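N-acetylmuramoyl-l-alanine amidase (Bartonella henselae, PDB 3NE8) probably hydrolyses, with zinc, the amide bond between N-acetylmuramic acid and L-alanine in peptidoglycan, remodelling the bacterial cell wall during division. Local coordinates at residues T24-K29 with G192-K197; S162-I167 with P206-Q211. All coordinates share one frame; numbering follows the deposited sequence. Where two conformers were deposited one is given.

Contact 1 (T24-K29 with G192-K197). With ZN (zinc ion), chain B.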
loop_
_atom_site.group_PDB
_atom_site.type_symbol
_atom_site.label_atom_id
_atom_site.label_comp_id
_atom_site.label_asym_id
_atom_site.label_seq_id
_atom_site.Cartn_x
_atom_site.Cartn_y
_atom_site.Cartn_z
ATOM N N THR A 24 -23.726 3.110 -31.077
ATOM C CA THR A 24 -23.773 1.951 -31.968
ATOM C C THR A 24 -24.756 0.878 -31.509
ATOM O O THR A 24 -24.951 -0.123 -32.199
ATOM C CB THR A 24 -22.397 1.282 -32.098
ATOM O OG1 THR A 24 -21.978 0.802 -30.814
ATOM C CG2 THR A 24 -21.360 2.256 -32.646
ATOM N N GLY A 25 -25.363 1.077 -30.344
ATOM C CA GLY A 25 -26.276 0.103 -29.780
ATOM C C GLY A 25 -25.641 -0.810 -28.750
ATOM O O GLY A 25 -26.335 -1.564 -28.067
ATOM N N ILE A 26 -24.319 -0.755 -28.633
ATOM C CA ILE A 26 -23.633 -1.609 -27.673
ATOM C C ILE A 26 -24.104 -1.316 -26.240
ATOM O O ILE A 26 -24.281 -0.152 -25.858
ATOM C CB ILE A 26 -22.101 -1.468 -27.803
ATOM C CG1 ILE A 26 -21.387 -2.550 -26.988
ATOM C CG2 ILE A 26 -21.650 -0.063 -27.403
ATOM C CD1 ILE A 26 -19.919 -2.681 -27.341
ATOM N N LEU A 27 -24.298 -2.374 -25.452
ATOM C CA LEU A 27 -24.808 -2.243 -24.087
ATOM C C LEU A 27 -23.735 -2.480 -23.040
ATOM O O LEU A 27 -22.943 -3.425 -23.139
ATOM C CB LEU A 27 -25.936 -3.246 -23.837
ATOM C CG LEU A 27 -27.234 -3.050 -24.619
ATOM C CD1 LEU A 27 -28.225 -4.148 -24.261
ATOM C CD2 LEU A 27 -27.814 -1.685 -24.303
ATOM N N GLU A 28 -23.749 -1.638 -22.013
ATOM C CA GLU A 28 -22.835 -1.782 -20.897
ATOM C C GLU A 28 -22.830 -3.206 -20.339
ATOM O O GLU A 28 -21.760 -3.760 -20.087
ATOM C CB GLU A 28 -23.182 -0.776 -19.800
ATOM C CG GLU A 28 -22.248 -0.842 -18.613
ATOM C CD GLU A 28 -22.610 0.141 -17.533
ATOM O OE1 GLU A 28 -23.667 0.803 -17.632
ATOM O OE2 GLU A 28 -21.829 0.226 -16.562
ATOM N N LYS A 29 -24.001 -3.818 -20.171
ATOM C CA LYS A 29 -24.035 -5.143 -19.560
ATOM C C LYS A 29 -23.249 -6.167 -20.370
ATOM O O LYS A 29 -22.731 -7.136 -19.809
ATOM C CB LYS A 29 -25.475 -5.630 -19.345
ATOM C CG LYS A 29 -26.258 -5.938 -20.616
ATOM C CD LYS A 29 -27.491 -6.771 -20.301
ATOM C CE LYS A 29 -28.341 -7.029 -21.536
ATOM N NZ LYS A 29 -29.459 -7.971 -21.211
ATOM N N GLY A 192 -14.311 2.717 -19.344
ATOM C CA GLY A 192 -14.479 3.935 -20.126
ATOM C C GLY A 192 -15.923 4.372 -19.965
ATOM O O GLY A 192 -16.701 3.672 -19.320
ATOM N N TYR A 193 -16.296 5.505 -20.554
ATOM C CA TYR A 193 -17.664 5.994 -20.423
ATOM C C TYR A 193 -18.407 5.906 -21.744
ATOM O O TYR A 193 -18.012 6.520 -22.730
ATOM C CB TYR A 193 -17.679 7.429 -19.880
ATOM C CG TYR A 193 -17.096 7.491 -18.488
ATOM C CD1 TYR A 193 -17.884 7.236 -17.372
ATOM C CD2 TYR A 193 -15.744 7.744 -18.292
ATOM C CE1 TYR A 193 -17.345 7.256 -16.087
ATOM C CE2 TYR A 193 -15.196 7.770 -17.009
ATOM C CZ TYR A 193 -16.002 7.528 -15.914
ATOM O OH TYR A 193 -15.476 7.551 -14.640
ATOM N N LEU A 194 -19.495 5.149 -21.766
ATOM C CA LEU A 194 -20.272 5.018 -22.991
ATOM C C LEU A 194 -20.959 6.320 -23.417
ATOM O O LEU A 194 -21.488 6.408 -24.524
ATOM C CB LEU A 194 -21.279 3.873 -22.871
ATOM C CG LEU A 194 -20.663 2.498 -23.142
ATOM C CD1 LEU A 194 -21.626 1.372 -22.814
ATOM C CD2 LEU A 194 -20.215 2.390 -24.594
ATOM N N SER A 195 -20.941 7.331 -22.549
ATOM C CA SER A 195 -21.446 8.658 -22.891
ATOM C C SER A 195 -20.480 9.424 -23.791
ATOM O O SER A 195 -20.844 10.451 -24.359
ATOM C CB SER A 195 -21.746 9.468 -21.625
ATOM O OG SER A 195 -20.762 9.246 -20.625
ATOM N N ASN A 196 -19.251 8.934 -23.906
ATOM C CA ASN A 196 -18.240 9.571 -24.743
ATOM C C ASN A 196 -17.952 8.734 -25.982
ATOM O O ASN A 196 -17.703 7.532 -25.885
ATOM C CB ASN A 196 -16.952 9.777 -23.946
ATOM C CG ASN A 196 -15.864 10.406 -24.773
ATOM O OD1 ASN A 196 -15.097 9.715 -25.444
ATOM N ND2 ASN A 196 -15.804 11.737 -24.756
ATOM N N LYS A 197 -17.991 9.373 -27.149
ATOM C CA LYS A 197 -17.906 8.657 -28.419
ATOM C C LYS A 197 -16.560 7.996 -28.645
ATOM O O LYS A 197 -16.488 6.930 -29.258
ATOM C CB LYS A 197 -18.198 9.607 -29.579
ATOM C CG LYS A 197 -19.571 10.215 -29.512
ATOM C CD LYS A 197 -20.614 9.222 -29.974
ATOM C CE LYS A 197 -22.015 9.745 -29.738
ATOM N NZ LYS A 197 -22.349 9.712 -28.286
HETATM ZN ZN ZN B . -22.559 0.821 -14.558
#

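Contact 2 (S162-I167 with P206-Q211)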
loop_
_atom_site.group_PDB
_atom_site.type_symbol
_atom_site.label_atom_id
_atom_site.label_comp_id
_atom_site.label_asym_id
_atom_site.label_seq_id
_atom_site.Cartn_x
_atom_site.Cartn_y
_atom_site.Cartn_z
ATOM N N SER A 162 1.135 1.755 -18.957
ATOM C CA SER A 162 0.718 1.053 -20.170
ATOM C C SER A 162 0.117 1.990 -21.217
ATOM O O SER A 162 -0.404 1.536 -22.237
ATOM C CB SER A 162 -0.278 -0.052 -19.829
ATOM O OG SER A 162 0.320 -1.049 -19.019
ATOM N N HIS A 163 0.191 3.290 -20.958
ATOM C CA HIS A 163 -0.318 4.305 -21.875
ATOM C C HIS A 163 -1.799 4.122 -22.196
ATOM O O HIS A 163 -2.248 4.427 -23.301
ATOM C CB HIS A 163 0.508 4.338 -23.162
ATOM C CG HIS A 163 1.978 4.492 -22.925
ATOM N ND1 HIS A 163 2.877 3.469 -23.135
ATOM C CD2 HIS A 163 2.703 5.545 -22.479
ATOM C CE1 HIS A 163 4.094 3.887 -22.839
ATOM N NE2 HIS A 163 4.017 5.144 -22.437
ATOM N N ILE A 164 -2.546 3.613 -21.223
ATOM C CA ILE A 164 -3.995 3.537 -21.320
ATOM C C ILE A 164 -4.546 4.848 -20.791
ATOM O O ILE A 164 -4.170 5.288 -19.704
ATOM C CB ILE A 164 -4.524 2.363 -20.497
ATOM C CG1 ILE A 164 -4.045 1.061 -21.137
ATOM C CG2 ILE A 164 -6.044 2.410 -20.403
ATOM C CD1 ILE A 164 -4.364 -0.156 -20.364
ATOM N N ASN A 165 -5.411 5.494 -21.562
ATOM C CA ASN A 165 -5.858 6.829 -21.191
ATOM C C ASN A 165 -6.709 6.835 -19.936
ATOM O O ASN A 165 -7.666 6.062 -19.814
ATOM C CB ASN A 165 -6.617 7.500 -22.334
ATOM C CG ASN A 165 -7.013 8.915 -21.993
ATOM O OD1 ASN A 165 -6.164 9.742 -21.662
ATOM N ND2 ASN A 165 -8.310 9.202 -22.038
ATOM N N LEU A 166 -6.346 7.719 -19.013
ATOM C CA LEU A 166 -7.029 7.877 -17.738
ATOM C C LEU A 166 -7.754 9.209 -17.719
ATOM O O LEU A 166 -7.286 10.180 -18.307
ATOM C CB LEU A 166 -6.014 7.854 -16.596
ATOM C CG LEU A 166 -5.312 6.528 -16.309
ATOM C CD1 LEU A 166 -3.963 6.756 -15.658
ATOM C CD2 LEU A 166 -6.186 5.662 -15.423
ATOM N N ILE A 167 -8.901 9.255 -17.050
ATOM C CA ILE A 167 -9.579 10.519 -16.799
ATOM C C ILE A 167 -8.730 11.372 -15.869
ATOM O O ILE A 167 -7.890 10.850 -15.146
ATOM C CB ILE A 167 -10.954 10.283 -16.145
ATOM C CG1 ILE A 167 -11.798 11.557 -16.172
ATOM C CG2 ILE A 167 -10.802 9.757 -14.716
ATOM C CD1 ILE A 167 -13.232 11.331 -15.748
ATOM N N PRO A 206 -11.869 -5.423 -28.921
ATOM C CA PRO A 206 -11.475 -6.458 -27.952
ATOM C C PRO A 206 -9.981 -6.484 -27.695
ATOM O O PRO A 206 -9.557 -6.925 -26.625
ATOM C CB PRO A 206 -11.917 -7.772 -28.616
ATOM C CG PRO A 206 -12.122 -7.446 -30.046
ATOM C CD PRO A 206 -12.469 -5.996 -30.139
ATOM N N GLN A 207 -9.182 -6.031 -28.643
ATOM C CA GLN A 207 -7.740 -6.003 -28.426
ATOM C C GLN A 207 -7.380 -4.924 -27.410
ATOM O O GLN A 207 -6.505 -5.124 -26.545
ATOM C CB GLN A 207 -6.983 -5.793 -29.742
ATOM C CG GLN A 207 -5.469 -5.795 -29.585
ATOM C CD GLN A 207 -4.942 -7.057 -28.914
ATOM O OE1 GLN A 207 -5.483 -8.149 -29.099
ATOM N NE2 GLN A 207 -3.874 -6.909 -28.133
ATOM N N TRP A 208 -8.053 -3.783 -27.487
ATOM C CA TRP A 208 -7.826 -2.738 -26.504
ATOM C C TRP A 208 -8.290 -3.222 -25.129
ATOM O O TRP A 208 -7.598 -3.052 -24.122
ATOM C CB TRP A 208 -8.532 -1.445 -26.921
ATOM C CG TRP A 208 -8.389 -0.387 -25.891
ATOM C CD1 TRP A 208 -7.382 0.530 -25.783
ATOM C CD2 TRP A 208 -9.272 -0.151 -24.802
ATOM N NE1 TRP A 208 -7.590 1.326 -24.684
ATOM C CE2 TRP A 208 -8.744 0.927 -24.061
ATOM C CE3 TRP A 208 -10.464 -0.744 -24.379
ATOM C CZ2 TRP A 208 -9.373 1.425 -22.922
ATOM C CZ3 TRP A 208 -11.077 -0.260 -23.250
ATOM C CH2 TRP A 208 -10.535 0.821 -22.532
ATOM N N ARG A 209 -9.459 -3.853 -25.091
ATOM C CA ARG A 209 -9.966 -4.377 -23.825
ATOM C C ARG A 209 -8.992 -5.384 -23.206
ATOM O O ARG A 209 -8.754 -5.370 -21.993
ATOM C CB ARG A 209 -11.362 -5.000 -23.976
ATOM C CG ARG A 209 -12.466 -4.000 -24.288
ATOM C CD ARG A 209 -13.878 -4.561 -24.038
ATOM N NE ARG A 209 -14.093 -5.884 -24.640
ATOM C CZ ARG A 209 -14.663 -6.103 -25.826
ATOM N NH1 ARG A 209 -15.101 -5.093 -26.578
ATOM N NH2 ARG A 209 -14.787 -7.342 -26.275
ATOM N N LYS A 210 -8.427 -6.253 -24.036
ATOM C CA LYS A 210 -7.447 -7.230 -23.576
ATOM C C LYS A 210 -6.209 -6.545 -22.992
ATOM O O LYS A 210 -5.686 -6.967 -21.961
ATOM C CB LYS A 210 -7.046 -8.159 -24.727
ATOM C CG LYS A 210 -6.061 -9.246 -24.334
ATOM C CD LYS A 210 -5.719 -10.122 -25.526
ATOM C CE LYS A 210 -4.858 -11.306 -25.118
ATOM N NZ LYS A 210 -4.702 -12.274 -26.240
ATOM N N GLN A 211 -5.742 -5.488 -23.642
ATOM C CA GLN A 211 -4.575 -4.764 -23.144
ATOM C C GLN A 211 -4.854 -4.137 -21.781
ATOM O O GLN A 211 -4.003 -4.164 -20.885
ATOM C CB GLN A 211 -4.131 -3.712 -24.157
ATOM C CG GLN A 211 -3.549 -4.351 -25.418
ATOM C CD GLN A 211 -3.363 -3.376 -26.562
ATOM O OE1 GLN A 211 -3.617 -2.181 -26.427
ATOM N NE2 GLN A 211 -2.917 -3.888 -27.704
HETATM O O HOH W 1 -6.734 4.050 -23.752
#

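Contact 1 (T24-K29 with G192-K197)
L194 packs on E28 at its backbone N and CB, short of the carboxylate: the CD1 methyl of L194 sits over one face of the peptide group joining L27 to E28, displaced to its N and CA end, 3.8 Å from E28 N, and 4.0 Å from E28 CB. The other flat group, the E28 carboxylate, is turned to the zinc ion and does not touch L194. OE2 binds the zinc ion at 2.2 Å, whereas OE1 stays 3.3 Å from the zinc ion, so the carboxylate binds the metal through a single oxygen. The backbone N of A20 donates to OE1 and that of A83 to OE2, which fixes the rotation of the group. With CG anti to the backbone N (chi1 -179°) and the chain extended beyond it, the acid reaches straight out from the first turn of helix 28-45, whose N-cap position is taken by L27. This is the metal centre of a zinc-dependent N-acetylmuramoyl-L-alanine amidase, completed by H13, H82, D84 and E115. E115, near the end of helix 106-116, takes a place on the metal, consistent with a switched-off state. On the other branch of L194, CD2 meets I26 CG2 at 4.0 Å, the two side chains crossing at about a right angle. L194 is presented by a type I turn from Y193 to N196, closed by N196 N donating to Y193 O at 3.0 Å. E200 and L203 of helix 197-203 also pack on L194, and I26 reaches E200 and N204.

Contact 2 (S162-I167 with P206-Q211)
I164 meets W208 and Q211 at the Schellman motif that ends helix 135-161. In that motif H163, at positive phi, is the C-prime residue; H163 N bonds to S160 O and I164 N to L159 O. The chain thus turns out of the helix, and the I164 CB bond points at the first turns of helix 206-227. From CB the side chain divides. CG2, the short branch, goes to the six-membered part of the W208 indole and comes within 4.3 Å of W208 CZ2, approaching the ring obliquely. The longer branch starts with CG1, set anti to the carbonyl carbon (chi1 -67°). It ends in CD1, which lies 4.1 Å from the backbone O of Q211, a loose van der Waals approach to a helix carbonyl. I164 also packs on L159, so one isoleucine joins the end of the preceding helix to the N-terminal part of helix 206-227. W208 reaches toward I164 because its CG is anti to the backbone N (chi1 176°), carrying the indole outward from the helix. At the helix start, N205 OD1 makes weak hydrogen bonds to the backbone N atoms of Q207 and W208. The R209 guanidinium lies with one face over P206 CA, 3.8 Å from its plane, while NH1 bonds to L203 O, just before the helix. Beyond I164, N165 and I167 make backbone hydrogen bonds with A94 at the start of strand 94-99, I167 from within strand 166-167. The polar link across the contact runs through one water, which accepts from N165 N at 2.9 Å and from W208 NE1 at 3.0 Å.

Overall arrangement
Both contacts are partly buried, centred about 16 and 15 Å from the centre of the chain and about 15 Å from each other. None of the touching residues of contact 1 is exposed, whereas contact 2 includes the exposed Q211. Contact 1 holds one of the zinc ligands, joining the start of helix 28-45 to the loop after strand 186-190, and its leucine packing stands next to a metal-bound carboxylate. Contact 2 is structural packing that ties the end of helix 135-161 to helix 206-227, with a water as its polar element. They touch where Y193 CE2 lies 4.3 Å from I167 CD1, near T95, which both residues reach. R92 is likewise shared by N196 and N165.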